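Extracellular protein 11-1 (Passalora fulva, PDB 6ZUS) is a secreted fungal effector and avirulence protein that binds zinc and probably acts in the interplay with plant resistance proteins. Local coordinates at residues 4-16 against 99-111. Residues are numbered along the deposited sequence; the frame is centred on the assembly and turned at random.
With ZN (zinc ion), chain G.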
loop_
_atom_site.group_PDB
_atom_site.type_symbol
_atom_site.label_atom_id
_atom_site.label_comp_id
_atom_site.label_asym_id
_atom_site.label_seq_id
_atom_site.Cartn_x
_atom_site.Cartn_y
_atom_site.Cartn_z
ATOM N N LEU A 4 23.033 1.619 -7.607
ATOM C CA LEU A 4 22.080 2.306 -8.539
ATOM C C LEU A 4 20.940 1.364 -8.933
ATOM O O LEU A 4 20.303 1.674 -9.930
ATOM C CB LEU A 4 22.841 2.760 -9.785
ATOM C CG LEU A 4 24.150 3.490 -9.469
ATOM C CD1 LEU A 4 24.987 3.685 -10.728
ATOM C CD2 LEU A 4 23.886 4.823 -8.762
ATOM N N ASP A 5 20.709 0.316 -8.136
ATOM C CA ASP A 5 19.842 -0.862 -8.435
ATOM C C ASP A 5 18.690 -0.928 -7.404
ATOM O O ASP A 5 18.343 -2.062 -6.963
ATOM C CB ASP A 5 20.672 -2.161 -8.385
ATOM C CG ASP A 5 21.639 -2.209 -7.203
ATOM O OD1 ASP A 5 21.281 -1.677 -6.143
ATOM O OD2 ASP A 5 22.770 -2.736 -7.362
ATOM N N CYS A 6 18.262 0.225 -6.877
ATOM C CA CYS A 6 17.047 0.324 -6.038
ATOM C C CYS A 6 15.869 0.698 -6.959
ATOM O O CYS A 6 16.107 1.109 -8.134
ATOM C CB CYS A 6 17.231 1.268 -4.849
ATOM S SG CYS A 6 17.876 0.422 -3.366
ATOM N N LYS A 7 14.640 0.573 -6.446
ATOM C CA LYS A 7 13.377 0.962 -7.131
ATOM C C LYS A 7 12.563 1.863 -6.196
ATOM O O LYS A 7 12.816 1.854 -4.949
ATOM C CB LYS A 7 12.589 -0.290 -7.529
ATOM C CG LYS A 7 12.303 -1.223 -6.367
ATOM C CD LYS A 7 11.453 -2.398 -6.689
ATOM C CE LYS A 7 11.183 -3.274 -5.491
ATOM N NZ LYS A 7 12.196 -4.343 -5.361
ATOM N N ALA A 8 11.659 2.664 -6.770
ATOM C CA ALA A 8 10.610 3.368 -6.028
ATOM C C ALA A 8 9.343 2.523 -6.176
ATOM O O ALA A 8 9.117 1.972 -7.272
ATOM C CB ALA A 8 10.428 4.760 -6.526
ATOM N N VAL A 9 8.597 2.382 -5.069
ATOM C CA VAL A 9 7.395 1.503 -4.989
ATOM C C VAL A 9 6.204 2.380 -4.570
ATOM O O VAL A 9 6.277 3.029 -3.502
ATOM C CB VAL A 9 7.589 0.298 -4.048
ATOM C CG1 VAL A 9 6.326 -0.555 -4.029
ATOM C CG2 VAL A 9 8.794 -0.556 -4.436
ATOM N N ALA A 10 5.164 2.440 -5.422
ATOM C CA ALA A 10 3.854 3.060 -5.147
ATOM C C ALA A 10 3.056 2.055 -4.301
ATOM O O ALA A 10 2.762 0.985 -4.807
ATOM C CB ALA A 10 3.133 3.402 -6.421
ATOM N N LEU A 11 2.764 2.400 -3.057
ATOM C CA LEU A 11 2.072 1.517 -2.057
ATOM C C LEU A 11 0.685 2.083 -1.772
ATOM O O LEU A 11 0.506 3.342 -1.715
ATOM C CB LEU A 11 2.883 1.464 -0.764
ATOM C CG LEU A 11 4.285 0.857 -0.879
ATOM C CD1 LEU A 11 5.132 1.276 0.285
ATOM C CD2 LEU A 11 4.220 -0.646 -0.963
ATOM N N LYS A 12 -0.245 1.193 -1.513
ATOM C CA LYS A 12 -1.616 1.613 -1.132
ATOM C C LYS A 12 -2.242 0.563 -0.214
ATOM O O LYS A 12 -2.163 -0.657 -0.516
ATOM C CB LYS A 12 -2.456 1.899 -2.376
ATOM C CG LYS A 12 -3.847 2.382 -2.057
ATOM C CD LYS A 12 -4.502 3.055 -3.204
ATOM C CE LYS A 12 -5.183 2.136 -4.157
ATOM N NZ LYS A 12 -6.316 2.848 -4.816
ATOM N N TRP A 13 -2.717 1.069 0.905
ATOM C CA TRP A 13 -3.442 0.327 1.965
ATOM C C TRP A 13 -4.928 0.531 1.711
ATOM O O TRP A 13 -5.372 1.693 1.520
ATOM C CB TRP A 13 -3.024 0.865 3.308
ATOM C CG TRP A 13 -3.633 0.152 4.457
ATOM C CD1 TRP A 13 -3.048 -0.819 5.219
ATOM C CD2 TRP A 13 -4.917 0.436 5.046
ATOM N NE1 TRP A 13 -3.884 -1.168 6.235
ATOM C CE2 TRP A 13 -5.050 -0.445 6.150
ATOM C CE3 TRP A 13 -5.956 1.335 4.771
ATOM C CZ2 TRP A 13 -6.177 -0.448 6.963
ATOM C CZ3 TRP A 13 -7.090 1.316 5.568
ATOM C CH2 TRP A 13 -7.187 0.433 6.638
ATOM N N VAL A 14 -5.703 -0.538 1.674
ATOM C CA VAL A 14 -7.131 -0.455 1.272
ATOM C C VAL A 14 -8.012 -1.173 2.294
ATOM O O VAL A 14 -7.686 -2.312 2.661
ATOM C CB VAL A 14 -7.372 -0.996 -0.154
ATOM C CG1 VAL A 14 -8.817 -0.740 -0.569
ATOM C CG2 VAL A 14 -6.399 -0.425 -1.194
ATOM N N HIS A 15 -9.094 -0.511 2.701
ATOM C CA HIS A 15 -10.243 -1.148 3.397
ATOM C C HIS A 15 -11.482 -0.983 2.498
ATOM O O HIS A 15 -11.926 0.155 2.330
ATOM C CB HIS A 15 -10.445 -0.579 4.817
ATOM C CG HIS A 15 -11.494 -1.359 5.548
ATOM N ND1 HIS A 15 -12.177 -0.891 6.656
ATOM C CD2 HIS A 15 -12.006 -2.582 5.313
ATOM C CE1 HIS A 15 -13.008 -1.803 7.067
ATOM N NE2 HIS A 15 -12.957 -2.818 6.278
ATOM N N GLN A 16 -11.975 -2.082 1.917
ATOM C CA GLN A 16 -13.228 -2.124 1.139
ATOM C C GLN A 16 -14.284 -2.789 2.015
ATOM O O GLN A 16 -14.077 -3.916 2.516
ATOM C CB GLN A 16 -13.048 -2.878 -0.182
ATOM C CG GLN A 16 -14.328 -2.902 -1.047
ATOM C CD GLN A 16 -14.132 -3.590 -2.378
ATOM O OE1 GLN A 16 -12.980 -3.898 -2.797
ATOM N NE2 GLN A 16 -15.268 -3.876 -2.993
ATOM N N CYS A 99 12.821 -8.845 -1.766
ATOM C CA CYS A 99 12.501 -7.410 -1.933
ATOM C C CYS A 99 11.578 -7.178 -3.139
ATOM O O CYS A 99 11.295 -6.011 -3.410
ATOM C CB CYS A 99 13.763 -6.575 -2.058
ATOM S SG CYS A 99 14.941 -6.766 -0.679
ATOM N N ASP A 100 11.056 -8.243 -3.754
ATOM C CA ASP A 100 10.024 -8.138 -4.820
ATOM C C ASP A 100 8.810 -7.406 -4.257
ATOM O O ASP A 100 8.585 -7.468 -3.034
ATOM C CB ASP A 100 9.644 -9.514 -5.381
ATOM C CG ASP A 100 10.742 -10.093 -6.321
ATOM O OD1 ASP A 100 11.825 -9.413 -6.547
ATOM O OD2 ASP A 100 10.541 -11.231 -6.847
ATOM N N VAL A 101 8.062 -6.730 -5.108
ATOM C CA VAL A 101 7.017 -5.786 -4.628
ATOM C C VAL A 101 5.977 -6.559 -3.807
ATOM O O VAL A 101 5.520 -6.021 -2.782
ATOM C CB VAL A 101 6.354 -4.938 -5.732
ATOM C CG1 VAL A 101 7.376 -4.048 -6.405
ATOM C CG2 VAL A 101 5.622 -5.790 -6.742
ATOM N N LYS A 102 5.607 -7.776 -4.169
ATOM C CA LYS A 102 4.564 -8.490 -3.390
ATOM C C LYS A 102 4.996 -8.733 -1.937
ATOM O O LYS A 102 4.337 -8.255 -1.000
ATOM C CB LYS A 102 4.173 -9.773 -4.101
ATOM C CG LYS A 102 3.283 -10.671 -3.283
ATOM C CD LYS A 102 3.010 -11.929 -4.072
ATOM C CE LYS A 102 1.918 -12.819 -3.539
ATOM N NZ LYS A 102 2.040 -12.998 -2.088
ATOM N N PRO A 103 6.092 -9.486 -1.661
ATOM C CA PRO A 103 6.486 -9.775 -0.276
ATOM C C PRO A 103 6.822 -8.481 0.476
ATOM O O PRO A 103 6.462 -8.403 1.664
ATOM C CB PRO A 103 7.685 -10.753 -0.386
ATOM C CG PRO A 103 8.173 -10.601 -1.794
ATOM C CD PRO A 103 6.954 -10.215 -2.624
ATOM N N TYR A 104 7.543 -7.553 -0.174
ATOM C CA TYR A 104 7.915 -6.256 0.452
ATOM C C TYR A 104 6.634 -5.546 0.925
ATOM O O TYR A 104 6.547 -5.120 2.078
ATOM C CB TYR A 104 8.731 -5.390 -0.502
ATOM C CG TYR A 104 8.882 -3.966 -0.045
ATOM C CD1 TYR A 104 9.788 -3.580 0.942
ATOM C CD2 TYR A 104 8.125 -2.962 -0.618
ATOM C CE1 TYR A 104 9.894 -2.265 1.379
ATOM C CE2 TYR A 104 8.212 -1.645 -0.196
ATOM C CZ TYR A 104 9.094 -1.283 0.801
ATOM O OH TYR A 104 9.112 0.029 1.171
ATOM N N THR A 105 5.650 -5.367 0.034
ATOM C CA THR A 105 4.379 -4.661 0.351
ATOM C C THR A 105 3.695 -5.353 1.526
ATOM O O THR A 105 3.241 -4.694 2.491
ATOM C CB THR A 105 3.455 -4.576 -0.876
ATOM O OG1 THR A 105 4.176 -3.916 -1.923
ATOM C CG2 THR A 105 2.166 -3.879 -0.480
ATOM N N GLU A 106 3.618 -6.675 1.486
ATOM C CA GLU A 106 2.934 -7.435 2.569
ATOM C C GLU A 106 3.649 -7.253 3.915
ATOM O O GLU A 106 2.926 -7.083 4.924
ATOM C CB GLU A 106 2.782 -8.895 2.163
ATOM C CG GLU A 106 1.808 -9.050 1.047
ATOM C CD GLU A 106 1.568 -10.496 0.633
ATOM O OE1 GLU A 106 2.414 -11.346 1.053
ATOM O OE2 GLU A 106 0.515 -10.796 -0.029
ATOM N N ARG A 107 4.994 -7.185 3.936
ATOM C CA ARG A 107 5.753 -6.906 5.198
ATOM C C ARG A 107 5.499 -5.481 5.702
ATOM O O ARG A 107 5.279 -5.300 6.903
ATOM C CB ARG A 107 7.252 -7.170 5.036
ATOM C CG ARG A 107 7.563 -8.654 4.817
ATOM C CD ARG A 107 9.041 -8.940 5.047
ATOM N NE ARG A 107 9.903 -8.066 4.248
ATOM C CZ ARG A 107 10.296 -8.314 3.004
ATOM N NH1 ARG A 107 10.002 -9.463 2.432
ATOM N NH2 ARG A 107 11.058 -7.438 2.364
ATOM N N VAL A 108 5.510 -4.502 4.814
ATOM C CA VAL A 108 5.453 -3.067 5.189
ATOM C C VAL A 108 4.012 -2.673 5.561
ATOM O O VAL A 108 3.855 -1.907 6.536
ATOM C CB VAL A 108 6.048 -2.233 4.033
ATOM C CG1 VAL A 108 5.688 -0.765 4.132
ATOM C CG2 VAL A 108 7.560 -2.457 3.983
ATOM N N LEU A 109 3.001 -3.059 4.765
ATOM C CA LEU A 109 1.584 -2.687 4.980
ATOM C C LEU A 109 0.882 -3.722 5.873
ATOM O O LEU A 109 -0.159 -3.358 6.496
ATOM C CB LEU A 109 0.850 -2.518 3.637
ATOM C CG LEU A 109 0.876 -1.101 3.055
ATOM C CD1 LEU A 109 2.293 -0.646 2.753
ATOM C CD2 LEU A 109 0.017 -0.948 1.813
ATOM N N GLY A 110 1.340 -4.980 5.905
ATOM C CA GLY A 110 0.777 -5.998 6.818
ATOM C C GLY A 110 -0.531 -6.578 6.339
ATOM O O GLY A 110 -1.271 -7.175 7.172
ATOM N N ARG A 111 -0.832 -6.449 5.030
ATOM C CA ARG A 111 -2.084 -6.966 4.425
ATOM C C ARG A 111 -1.721 -7.635 3.105
ATOM O O ARG A 111 -0.735 -7.213 2.439
ATOM C CB ARG A 111 -3.100 -5.853 4.175
ATOM C CG ARG A 111 -3.445 -5.000 5.389
ATOM C CD ARG A 111 -4.157 -5.827 6.447
ATOM N NE ARG A 111 -4.507 -4.970 7.559
ATOM C CZ ARG A 111 -5.485 -5.173 8.458
ATOM N NH1 ARG A 111 -6.236 -6.281 8.460
ATOM N NH2 ARG A 111 -5.655 -4.240 9.389
HETATM ZN ZN ZN G . -11.756 0.790 7.720
HETATM O O HOH W 1 -2.485 -3.009 8.064
HETATM O O HOH W 2 -10.512 0.203 9.528
#
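Leu-11 of strand 6-16 and Leu-109 of helix 101-109 bury the largest areas of any residues in the contact. The axes of the two short segments pass 9.7 Å apart at 51°, a separation bridged mainly by side chains, although Lys-12 O and Cys-99 O also take part. Leu-11 CD2 slides past Thr-105, 3.4 Å from OG1, and reaches Tyr-104 CE2 at 4.2 Å; its CB meets Leu-109 CD1. The other Leu-109 branch, CD2, presses on the strand backbone at Lys-12 O (3.2 Å) and on Trp-13 CB. Val-9 adds contacts with Val-101 and Tyr-104.

Hydrogen bonds close both ends. Lys-7 NZ donates to Cys-99 O at 2.7 Å, from above the carbonyl plane (47° out of it); the bend at chi4 (-91°) turns the ammonium there, and Arg-86 O and Asn-87 OD1 also accept from it. At the far end, water 1 lies in the plane of the Trp-13 ring at its edge. It accepts from Trp-13 NE1 (2.9 Å) and Arg-111 NE and donates to Leu-109 O.

Within the helix, Thr-105 OG1 donates to Val-101 O at 2.6 Å, on the opposite face from Thr-105 N, leaving the methyl CG2 beside Leu-11.

The contact seats the helix on the antiparallel sheet through an apolar centre, with a direct polar link at one end and a water-mediated one at the other.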